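PDB 2V8T: manganese-containing pseudocatalase from Thermus thermophilus, which probably breaks down hydrogen peroxide to water and oxygen at a pair of manganese ions held within each of its six subunits. Local coordinates for residues Y60-I63 against A64-T68; L227-R231 against N232-F236; E131-G135 against E136-T140; E75-A78 against A79-S83. All blocks are in the same frame, centred on the assembly; numbering follows the deposited sequence. Where two conformers were deposited one is given.

Contact 1. Residues Y60-I63 against A64-T68; sequences YDLI and ANIAT
L62 and I66, one helical turn apart, lie alongside each other and lean the same way, with CD1 of L62 3.7 Å from CD1 of I66. Each reaches the meeting point by a different torsion: L62 sets CG anti to its backbone N (chi1 -174°), whereas in I66 it is CG2 that takes this place and CG1 stands beside the nitrogen (chi1 -65°). CG1 of I66 thereby rests 3.3 Å from the carbonyl O of L62, so the isoleucine packs on the backbone as well as on the leucine. On another side of the helix the methyl of A64 sits over one face of the Y60 ring, displaced toward its rim, CB to CE1 4.2 Å. Beneath these pairs run regular i to i+4 bonds: A64 N to Y60 O (2.8 Å) is nearly straight, and N65, I66 and A67 give theirs to D61, L62 and I63. One turn on, T68 OG1 donates to A64 O at 3.0 Å, a side-chain bond alongside a weak backbone one from T68 N. The stretch lies buried on helix 57-85. L62 and I66 face helix 172-200, where I66 also meets the manganese ligand H188, while I63 and A67 pack on Y43 of helix 36-49. D61, predicted to bind calcium, pairs with K57. Y60 OH bonds to D6 of the second subunit, and the amide of N65 is held by the backbone of Y234 in strand 232-235 and of F236 just after it.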
loop_
_atom_site.group_PDB
_atom_site.type_symbol
_atom_site.label_atom_id
_atom_site.label_comp_id
_atom_site.label_asym_id
_atom_site.label_seq_id
_atom_site.Cartn_x
_atom_site.Cartn_y
_atom_site.Cartn_z
ATOM N N TYR A 60 -23.877 7.262 22.104
ATOM C CA TYR A 60 -23.969 6.056 21.261
ATOM C C TYR A 60 -25.035 6.252 20.185
ATOM O O TYR A 60 -24.787 5.973 18.994
ATOM C CB TYR A 60 -24.276 4.855 22.127
ATOM C CG TYR A 60 -24.519 3.603 21.304
ATOM C CD1 TYR A 60 -23.525 3.053 20.504
ATOM C CD2 TYR A 60 -25.754 2.975 21.329
ATOM C CE1 TYR A 60 -23.763 1.934 19.743
ATOM C CE2 TYR A 60 -25.995 1.850 20.582
ATOM C CZ TYR A 60 -25.002 1.299 19.802
ATOM O OH TYR A 60 -25.194 0.166 19.051
ATOM N N ASP A 61 -26.212 6.718 20.565
ATOM C CA ASP A 61 -27.270 6.925 19.595
ATOM C C ASP A 61 -26.790 7.837 18.482
ATOM O O ASP A 61 -27.056 7.608 17.295
ATOM C CB ASP A 61 -28.515 7.687 20.240
ATOM C CG ASP A 61 -29.430 6.768 21.101
ATOM O OD1 ASP A 61 -29.102 5.556 21.301
ATOM O OD2 ASP A 61 -30.473 7.318 21.549
ATOM N N LEU A 62 -26.075 8.890 18.852
ATOM C CA LEU A 62 -25.617 9.872 17.872
ATOM C C LEU A 62 -24.679 9.211 16.841
ATOM O O LEU A 62 -24.869 9.366 15.645
ATOM C CB LEU A 62 -24.920 11.018 18.598
ATOM C CG LEU A 62 -24.547 12.147 17.717
ATOM C CD1 LEU A 62 -25.740 12.840 17.106
ATOM C CD2 LEU A 62 -23.680 13.142 18.487
ATOM N N ILE A 63 -23.651 8.511 17.336
ATOM C CA ILE A 63 -22.676 7.913 16.413
ATOM C C ILE A 63 -23.321 6.811 15.591
ATOM O O ILE A 63 -23.089 6.699 14.380
ATOM C CB ILE A 63 -21.427 7.435 17.200
ATOM C CG1 ILE A 63 -20.693 8.631 17.859
ATOM C CG2 ILE A 63 -20.468 6.656 16.265
ATOM C CD1 ILE A 63 -19.516 8.192 18.781
ATOM N N ALA A 64 -24.134 5.948 16.225
ATOM C CA ALA A 64 -24.754 4.859 15.521
ATOM C C ALA A 64 -25.679 5.370 14.411
ATOM O O ALA A 64 -25.772 4.776 13.325
ATOM C CB ALA A 64 -25.507 3.947 16.478
ATOM N N ASN A 65 -26.418 6.436 14.706
ATOM C CA ASN A 65 -27.369 6.985 13.758
ATOM C C ASN A 65 -26.679 7.743 12.613
ATOM O O ASN A 65 -27.056 7.596 11.457
ATOM C CB ASN A 65 -28.348 7.899 14.479
ATOM C CG ASN A 65 -29.416 8.395 13.562
ATOM O OD1 ASN A 65 -30.248 7.612 13.076
ATOM N ND2 ASN A 65 -29.414 9.682 13.282
ATOM N N ILE A 66 -25.672 8.563 12.937
ATOM C CA ILE A 66 -24.957 9.267 11.874
ATOM C C ILE A 66 -24.251 8.255 10.970
ATOM O O ILE A 66 -24.247 8.426 9.746
ATOM C CB ILE A 66 -24.058 10.375 12.414
ATOM C CG1 ILE A 66 -24.905 11.464 13.061
ATOM C CG2 ILE A 66 -23.193 10.961 11.288
ATOM C CD1 ILE A 66 -24.085 12.566 13.753
ATOM N N ALA A 67 -23.704 7.163 11.532
ATOM C CA ALA A 67 -23.121 6.129 10.691
ATOM C C ALA A 67 -24.134 5.672 9.629
ATOM O O ALA A 67 -23.801 5.439 8.466
ATOM C CB ALA A 67 -22.701 4.931 11.525
ATOM N N THR A 68 -25.385 5.452 10.070
ATOM C CA THR A 68 -26.422 4.981 9.155
ATOM C C THR A 68 -26.686 5.993 8.049
ATOM O O THR A 68 -26.866 5.642 6.893
ATOM C CB THR A 68 -27.696 4.642 9.931
ATOM O OG1 THR A 68 -27.347 3.783 11.004
ATOM C CG2 THR A 68 -28.710 3.953 9.043
#

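Contact 2. Residues L227-R231 against N232-F236; sequences LGFHR and NLYRF
The amide of N232 and the hydroxyl of Y234 approach the F229 ring obliquely at CD1, while CB of L227 lies over the centre of one face, 3.9 Å above the ring plane. The distances from F229 CD1 to N232 ND2 and to Y234 OH are both 3.8 Å, and the ring and amide planes stand 50° apart. A second layered pair lies close by: CG of R231 covers one face of the H230 ring, offset toward the rim, and NE2 of H230 in turn lies over one face of the R231 guanidinium. The amide of N232 is fixed in rotation by two bonds from ND2. One runs 3.1 Å to Y234 OH, close to the amide plane; the other goes to a water that also donates to L227 O, bridging strand and turn. The side chain is brought under the turn by its first torsion (chi1 -65°), which sets CG 3.7 Å from G228 O. The backbone bends by R231 N to G228 O (3.0 Å) and a weak bond from N232 N to F229 O. R231 has its polar end held by T257 and D255 and forms a salt bridge with a sulfate, probably from the crystallisation liquor; H230 NE2 also bonds to D255. G228, with its positive phi (92°), ends helix 219-226 in a Schellman motif. From there the helical-angled turn 229-231 leads into strand 232-235, paired with strand 260-263: a Schellman-terminated helix running through a short turn into a strand of a two-stranded parallel sheet.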
loop_
_atom_site.group_PDB
_atom_site.type_symbol
_atom_site.label_atom_id
_atom_site.label_comp_id
_atom_site.label_asym_id
_atom_site.label_seq_id
_atom_site.Cartn_x
_atom_site.Cartn_y
_atom_site.Cartn_z
ATOM N N LEU A 227 -34.807 25.212 2.728
ATOM C CA LEU A 227 -35.757 24.137 2.967
ATOM C C LEU A 227 -35.701 23.610 4.412
ATOM O O LEU A 227 -36.511 22.740 4.763
ATOM C CB LEU A 227 -35.521 22.987 1.978
ATOM C CG LEU A 227 -35.779 23.329 0.521
ATOM C CD1 LEU A 227 -35.490 22.102 -0.339
ATOM C CD2 LEU A 227 -37.221 23.778 0.320
ATOM N N GLY A 228 -34.771 24.134 5.217
ATOM C CA GLY A 228 -34.667 23.772 6.627
ATOM C C GLY A 228 -33.739 22.616 6.933
ATOM O O GLY A 228 -33.687 22.168 8.087
ATOM N N PHE A 229 -32.988 22.131 5.942
ATOM C CA PHE A 229 -32.287 20.866 6.109
ATOM C C PHE A 229 -31.108 20.948 7.087
ATOM O O PHE A 229 -30.690 19.911 7.621
ATOM C CB PHE A 229 -31.863 20.289 4.785
ATOM C CG PHE A 229 -33.028 19.850 3.892
ATOM C CD1 PHE A 229 -34.331 19.752 4.313
ATOM C CD2 PHE A 229 -32.816 19.567 2.570
ATOM C CE1 PHE A 229 -35.330 19.289 3.466
ATOM C CE2 PHE A 229 -33.818 19.128 1.738
ATOM C CZ PHE A 229 -35.054 18.952 2.168
ATOM N N HIS A 230 -30.571 22.142 7.349
ATOM C CA HIS A 230 -29.541 22.302 8.365
ATOM C C HIS A 230 -30.077 22.090 9.775
ATOM O O HIS A 230 -29.276 21.959 10.718
ATOM C CB HIS A 230 -28.905 23.696 8.281
ATOM C CG HIS A 230 -29.902 24.798 8.441
ATOM N ND1 HIS A 230 -30.923 24.963 7.524
ATOM C CD2 HIS A 230 -30.007 25.748 9.402
ATOM C CE1 HIS A 230 -31.613 26.008 7.943
ATOM N NE2 HIS A 230 -31.102 26.509 9.073
ATOM N N ARG A 231 -31.373 22.088 9.972
ATOM C CA ARG A 231 -31.929 21.876 11.303
ATOM C C ARG A 231 -32.102 20.396 11.602
ATOM O O ARG A 231 -32.309 20.059 12.765
ATOM C CB ARG A 231 -33.309 22.556 11.417
ATOM C CG ARG A 231 -33.229 24.042 11.171
ATOM C CD ARG A 231 -34.508 24.745 11.405
ATOM N NE ARG A 231 -34.322 26.172 11.143
ATOM C CZ ARG A 231 -34.738 26.740 10.018
ATOM N NH1 ARG A 231 -35.558 26.060 9.173
ATOM N NH2 ARG A 231 -34.375 28.007 9.719
ATOM N N ASN A 232 -32.110 19.542 10.578
ATOM C CA ASN A 232 -32.686 18.217 10.727
ATOM C C ASN A 232 -31.656 17.153 10.997
ATOM O O ASN A 232 -30.723 16.935 10.203
ATOM C CB ASN A 232 -33.403 17.841 9.417
ATOM C CG ASN A 232 -34.580 18.730 9.118
ATOM O OD1 ASN A 232 -35.054 19.462 9.992
ATOM N ND2 ASN A 232 -35.043 18.667 7.866
ATOM N N LEU A 233 -31.843 16.416 12.082
ATOM C CA LEU A 233 -31.121 15.162 12.319
ATOM C C LEU A 233 -32.168 14.081 12.191
ATOM O O LEU A 233 -33.074 13.960 13.045
ATOM C CB LEU A 233 -30.430 15.142 13.678
ATOM C CG LEU A 233 -29.472 13.981 13.892
ATOM C CD1 LEU A 233 -28.229 14.096 12.983
ATOM C CD2 LEU A 233 -29.039 13.919 15.345
ATOM N N TYR A 234 -32.151 13.327 11.094
ATOM C CA TYR A 234 -33.107 12.256 10.844
ATOM C C TYR A 234 -32.717 11.033 11.660
ATOM O O TYR A 234 -31.536 10.646 11.676
ATOM C CB TYR A 234 -33.128 11.886 9.377
ATOM C CG TYR A 234 -33.456 13.025 8.445
ATOM C CD1 TYR A 234 -32.449 13.803 7.863
ATOM C CD2 TYR A 234 -34.757 13.372 8.156
ATOM C CE1 TYR A 234 -32.740 14.875 7.057
ATOM C CE2 TYR A 234 -35.075 14.430 7.358
ATOM C CZ TYR A 234 -34.080 15.231 6.816
ATOM O OH TYR A 234 -34.357 16.318 6.019
ATOM N N ARG A 235 -33.712 10.393 12.250
ATOM C CA ARG A 235 -33.545 9.145 12.982
ATOM C C ARG A 235 -33.742 8.004 11.988
ATOM O O ARG A 235 -34.890 7.651 11.638
ATOM C CB ARG A 235 -34.529 9.072 14.155
ATOM C CG ARG A 235 -34.298 7.868 15.037
ATOM C CD ARG A 235 -35.299 7.791 16.215
ATOM N NE ARG A 235 -36.659 7.480 15.785
ATOM C CZ ARG A 235 -37.108 6.227 15.545
ATOM N NH1 ARG A 235 -36.390 5.179 15.868
ATOM N NH2 ARG A 235 -38.307 6.060 14.998
ATOM N N PHE A 236 -32.639 7.433 11.498
ATOM C CA PHE A 236 -32.651 6.419 10.459
ATOM C C PHE A 236 -32.818 5.016 11.098
ATOM O O PHE A 236 -31.958 4.159 10.998
ATOM C CB PHE A 236 -31.364 6.461 9.632
ATOM C CG PHE A 236 -31.281 7.604 8.651
ATOM C CD1 PHE A 236 -31.786 7.437 7.360
ATOM C CD2 PHE A 236 -30.643 8.814 8.946
ATOM C CE1 PHE A 236 -31.679 8.440 6.403
ATOM C CE2 PHE A 236 -30.553 9.801 7.991
ATOM C CZ PHE A 236 -31.044 9.631 6.730
HETATM O O HOH W 1 -36.989 20.722 6.670
#

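Contact 3. Residues E131-G135 against E136-T140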
loop_
_atom_site.group_PDB
_atom_site.type_symbol
_atom_site.label_atom_id
_atom_site.label_comp_id
_atom_site.label_asym_id
_atom_site.label_seq_id
_atom_site.Cartn_x
_atom_site.Cartn_y
_atom_site.Cartn_z
ATOM N N GLU A 131 -6.240 6.195 -5.815
ATOM C CA GLU A 131 -5.818 5.514 -4.592
ATOM C C GLU A 131 -6.986 4.817 -4.011
ATOM O O GLU A 131 -8.044 5.427 -3.728
ATOM C CB GLU A 131 -5.179 6.493 -3.609
ATOM C CG GLU A 131 -6.039 7.484 -2.851
ATOM C CD GLU A 131 -6.642 8.699 -3.575
ATOM O OE1 GLU A 131 -6.805 8.673 -4.807
ATOM O OE2 GLU A 131 -7.014 9.636 -2.820
ATOM N N HIS A 132 -6.864 3.497 -3.740
ATOM C CA HIS A 132 -8.012 2.810 -3.204
ATOM C C HIS A 132 -8.208 3.153 -1.736
ATOM O O HIS A 132 -7.254 3.314 -0.970
ATOM C CB HIS A 132 -7.900 1.296 -3.412
ATOM C CG HIS A 132 -8.134 0.875 -4.840
ATOM N ND1 HIS A 132 -7.158 0.755 -5.774
ATOM C CD2 HIS A 132 -9.309 0.603 -5.492
ATOM C CE1 HIS A 132 -7.722 0.368 -6.918
ATOM N NE2 HIS A 132 -9.031 0.253 -6.788
ATOM N N TRP A 133 -9.448 3.237 -1.307
ATOM C CA TRP A 133 -9.753 3.515 0.084
ATOM C C TRP A 133 -9.126 2.440 0.969
ATOM O O TRP A 133 -9.081 1.270 0.586
ATOM C CB TRP A 133 -11.290 3.523 0.279
ATOM C CG TRP A 133 -11.709 3.983 1.637
ATOM C CD1 TRP A 133 -11.894 5.281 2.019
ATOM C CD2 TRP A 133 -11.925 3.195 2.812
ATOM N NE1 TRP A 133 -12.225 5.347 3.344
ATOM C CE2 TRP A 133 -12.234 4.082 3.869
ATOM C CE3 TRP A 133 -11.876 1.815 3.084
ATOM C CZ2 TRP A 133 -12.490 3.650 5.151
ATOM C CZ3 TRP A 133 -12.143 1.363 4.364
ATOM C CH2 TRP A 133 -12.439 2.280 5.388
ATOM N N ASN A 134 -8.660 2.808 2.162
ATOM C CA ASN A 134 -8.015 1.868 3.019
ATOM C C ASN A 134 -8.488 2.020 4.455
ATOM O O ASN A 134 -8.810 3.102 4.930
ATOM C CB ASN A 134 -6.602 1.564 2.873
ATOM C CG ASN A 134 -5.816 2.561 3.574
ATOM O OD1 ASN A 134 -5.647 2.478 4.768
ATOM N ND2 ASN A 134 -5.328 3.553 2.877
ATOM N N GLY A 135 -8.498 0.884 5.160
ATOM C CA GLY A 135 -8.966 0.849 6.535
ATOM C C GLY A 135 -8.207 1.639 7.531
ATOM O O GLY A 135 -8.699 1.887 8.636
ATOM N N GLU A 136 -6.993 2.090 7.194
ATOM C CA GLU A 136 -6.267 2.963 8.091
ATOM C C GLU A 136 -6.801 4.401 8.084
ATOM O O GLU A 136 -6.361 5.242 8.851
ATOM C CB GLU A 136 -4.794 2.907 7.869
ATOM C CG GLU A 136 -4.281 3.098 9.417
ATOM C CD GLU A 136 -2.809 2.972 9.547
ATOM O OE1 GLU A 136 -2.269 3.067 10.574
ATOM O OE2 GLU A 136 -2.119 2.723 8.507
ATOM N N TYR A 137 -7.783 4.669 7.242
ATOM C CA TYR A 137 -8.538 5.929 7.275
ATOM C C TYR A 137 -9.534 5.958 8.442
ATOM O O TYR A 137 -10.161 7.008 8.666
ATOM C CB TYR A 137 -9.242 6.193 5.982
ATOM C CG TYR A 137 -8.366 6.410 4.758
ATOM C CD1 TYR A 137 -7.073 6.854 4.792
ATOM C CD2 TYR A 137 -8.923 6.225 3.505
ATOM C CE1 TYR A 137 -6.375 7.102 3.594
ATOM C CE2 TYR A 137 -8.286 6.477 2.323
ATOM C CZ TYR A 137 -7.017 6.893 2.362
ATOM O OH TYR A 137 -6.316 7.127 1.175
ATOM N N VAL A 138 -9.695 4.823 9.158
ATOM C CA VAL A 138 -10.604 4.717 10.314
ATOM C C VAL A 138 -9.809 4.927 11.593
ATOM O O VAL A 138 -8.745 4.339 11.780
ATOM C CB VAL A 138 -11.316 3.372 10.291
ATOM C CG1 VAL A 138 -12.076 3.100 11.582
ATOM C CG2 VAL A 138 -12.270 3.315 9.086
ATOM N N PHE A 139 -10.398 5.724 12.477
ATOM C CA PHE A 139 -9.886 5.988 13.828
ATOM C C PHE A 139 -10.958 5.503 14.810
ATOM O O PHE A 139 -12.066 6.040 14.848
ATOM C CB PHE A 139 -9.656 7.503 14.000
ATOM C CG PHE A 139 -9.090 7.846 15.337
ATOM C CD1 PHE A 139 -7.731 7.717 15.550
ATOM C CD2 PHE A 139 -9.878 8.311 16.386
ATOM C CE1 PHE A 139 -7.173 8.023 16.793
ATOM C CE2 PHE A 139 -9.349 8.622 17.597
ATOM C CZ PHE A 139 -7.996 8.497 17.798
ATOM N N THR A 140 -10.614 4.476 15.579
ATOM C CA THR A 140 -11.556 3.914 16.557
ATOM C C THR A 140 -10.754 3.550 17.798
ATOM O O THR A 140 -10.226 2.443 17.974
ATOM C CB THR A 140 -12.385 2.794 15.945
ATOM O OG1 THR A 140 -13.273 2.233 16.911
ATOM C CG2 THR A 140 -11.595 1.656 15.306
HETATM O O HOH W 2 -5.410 4.907 -0.007
#
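A short 3-10 turn, residues 135-137, interrupts the extended loop between helices 114-117 and 144-166, and N134 stands just before it, its side chain bonded into it. OD1 of N134 accepts from E136 N at 2.8 Å, two residues on, while the backbone O of N134 takes the N-H of Y137 (3.0 Å), as in an Asx turn overlaid on a 3-10 turn. The next bond, V138 N to G135 O, completes it. The side chains of W133 and Y137 slide past each other in opposite directions. The edge of the Y137 ring is directed at the face of the five-membered ring of W133 in a T-shaped stack, centroids 5.0 Å apart and planes at 76°; CD2 of Y137 makes the approach. W133 is brought to this edge with CG anti to the backbone N (chi1 -172°), and its far rim, CH2, touches V138 CG2 at 3.8 Å. One face of the Y137 ring carries the amide nitrogen of N134, offset toward the rim. W133 NE1 is bonded to S38 of helix 36-49, and the loop lies between subunits: W133 packs on W133 of the second subunit, while Y137 OH hydrogen-bonds to E136 OE2 of the third subunit, and E136 OE2 to Y137 OH of that subunit. A single water links H132, N134 and Y137, donating to H132 O at 2.6 Å and to Y137 OH at 2.7 Å and accepting from N134 ND2 at 3.2 Å.

Contact 4. Residues E75-A78 against A79-S83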
loop_
_atom_site.group_PDB
_atom_site.type_symbol
_atom_site.label_atom_id
_atom_site.label_comp_id
_atom_site.label_asym_id
_atom_site.label_seq_id
_atom_site.Cartn_x
_atom_site.Cartn_y
_atom_site.Cartn_z
ATOM N N GLU A 75 -23.831 6.051 -1.145
ATOM C CA GLU A 75 -24.766 5.760 -2.238
ATOM C C GLU A 75 -24.951 6.982 -3.137
ATOM O O GLU A 75 -24.937 6.891 -4.361
ATOM C CB GLU A 75 -26.089 5.298 -1.604
ATOM C CG GLU A 75 -27.114 4.902 -2.625
ATOM C CD GLU A 75 -28.482 4.562 -2.024
ATOM O OE1 GLU A 75 -28.734 4.954 -0.825
ATOM O OE2 GLU A 75 -29.276 3.937 -2.761
ATOM N N LEU A 76 -25.166 8.151 -2.501
ATOM C CA LEU A 76 -25.432 9.379 -3.264
ATOM C C LEU A 76 -24.205 9.812 -4.092
ATOM O O LEU A 76 -24.333 10.245 -5.231
ATOM C CB LEU A 76 -25.869 10.473 -2.302
ATOM C CG LEU A 76 -26.322 11.788 -2.951
ATOM C CD1 LEU A 76 -27.632 11.540 -3.735
ATOM C CD2 LEU A 76 -26.534 12.845 -1.898
ATOM N N VAL A 77 -23.005 9.733 -3.464
ATOM C CA VAL A 77 -21.801 10.114 -4.205
ATOM C C VAL A 77 -21.544 9.115 -5.342
ATOM O O VAL A 77 -21.201 9.547 -6.462
ATOM C CB VAL A 77 -20.592 10.262 -3.266
ATOM C CG1 VAL A 77 -19.371 10.682 -4.096
ATOM C CG2 VAL A 77 -20.877 11.328 -2.200
ATOM N N ALA A 78 -21.724 7.809 -5.101
ATOM C CA ALA A 78 -21.571 6.854 -6.169
ATOM C C ALA A 78 -22.541 7.168 -7.322
ATOM O O ALA A 78 -22.176 7.060 -8.493
ATOM C CB ALA A 78 -21.755 5.440 -5.660
ATOM N N ALA A 79 -23.792 7.516 -6.989
ATOM C CA ALA A 79 -24.780 7.854 -8.024
ATOM C C ALA A 79 -24.352 9.053 -8.844
ATOM O O ALA A 79 -24.619 9.121 -10.053
ATOM C CB ALA A 79 -26.156 8.080 -7.403
ATOM N N THR A 80 -23.715 10.031 -8.196
ATOM C CA THR A 80 -23.223 11.204 -8.876
ATOM C C THR A 80 -22.114 10.829 -9.878
ATOM O O THR A 80 -22.121 11.245 -11.032
ATOM C CB THR A 80 -22.706 12.226 -7.839
ATOM O OG1 THR A 80 -23.762 12.580 -6.943
ATOM C CG2 THR A 80 -22.183 13.469 -8.489
ATOM N N ILE A 81 -21.146 10.047 -9.398
ATOM C CA ILE A 81 -20.084 9.543 -10.268
ATOM C C ILE A 81 -20.655 8.746 -11.421
ATOM O O ILE A 81 -20.268 8.937 -12.585
ATOM C CB ILE A 81 -19.069 8.735 -9.420
ATOM C CG1 ILE A 81 -18.334 9.671 -8.474
ATOM C CG2 ILE A 81 -18.138 7.938 -10.300
ATOM C CD1 ILE A 81 -17.668 8.965 -7.312
ATOM N N ASN A 82 -21.585 7.847 -11.126
ATOM C CA ASN A 82 -22.174 7.025 -12.167
ATOM C C ASN A 82 -22.905 7.882 -13.201
ATOM O O ASN A 82 -22.896 7.574 -14.396
ATOM C CB ASN A 82 -23.074 5.966 -11.577
ATOM C CG ASN A 82 -22.282 4.903 -10.846
ATOM O OD1 ASN A 82 -21.113 4.677 -11.154
ATOM N ND2 ASN A 82 -22.939 4.223 -9.878
ATOM N N SER A 83 -23.582 8.931 -12.745
ATOM C CA SER A 83 -24.248 9.853 -13.632
ATOM C C SER A 83 -23.270 10.507 -14.588
ATOM O O SER A 83 -23.563 10.666 -15.785
ATOM C CB SER A 83 -24.996 10.930 -12.834
ATOM O OG SER A 83 -26.074 10.419 -12.089
#
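L76 O is gripped twice by T80: its backbone N and its hydroxyl OG1, each 3.0 Å away, come at the carbonyl from opposite faces of its plane. The hydroxyl can turn back because OG1 is placed anti to the carbonyl carbon of T80, beside its own nitrogen (chi1 -59°). S83 repeats this one turn later, OG to A79 O at 2.8 Å with S83 N also bonded there, so two hydroxyls are satisfied within the helix. Next to them V77 CG1 meets I81 CD1 at 4.0 Å, crossing at a slant, and CG1 of I81 lies 3.5 Å from V77 O. The A79, I81 and N82 backbone N-H groups complete the ladder, I81 N to V77 O being nearly straight at 173°. Further out, V77 and T80 press on M177 of helix 172-200 and I81 on V26 of helix 20-26. N82 is held by S123 and by N49 of the second subunit, and E75 bonds to M1 of that subunit. V77 lies about 4 Å from E36 and about 5 Å from H73 between side chains. Helix 57-85, carrying manganese ligands E70 and H73, is part of a helical bundle round the dimanganese site, consistent with the ferritin clan.

Along the chain the order is contact 1, contact 4, contact 3, contact 2. Contacts 1 and 4 share helix 57-85, their centres 23 Å apart, one toward each end of a helix whose middle supplies the manganese ligands E70 and H73. Contact 2, 14 Å from contact 1 between centres, touches it directly, through N65 and T68. Contact 3 stands apart, about 8 Å from contact 1 and 11 Å from contact 4 at the nearest atoms, in the loop before helix 144-166. All four contacts reach another subunit, contact 2 through F236, so helix 57-85, which carries two of the metal ligands, also takes part in subunit contacts.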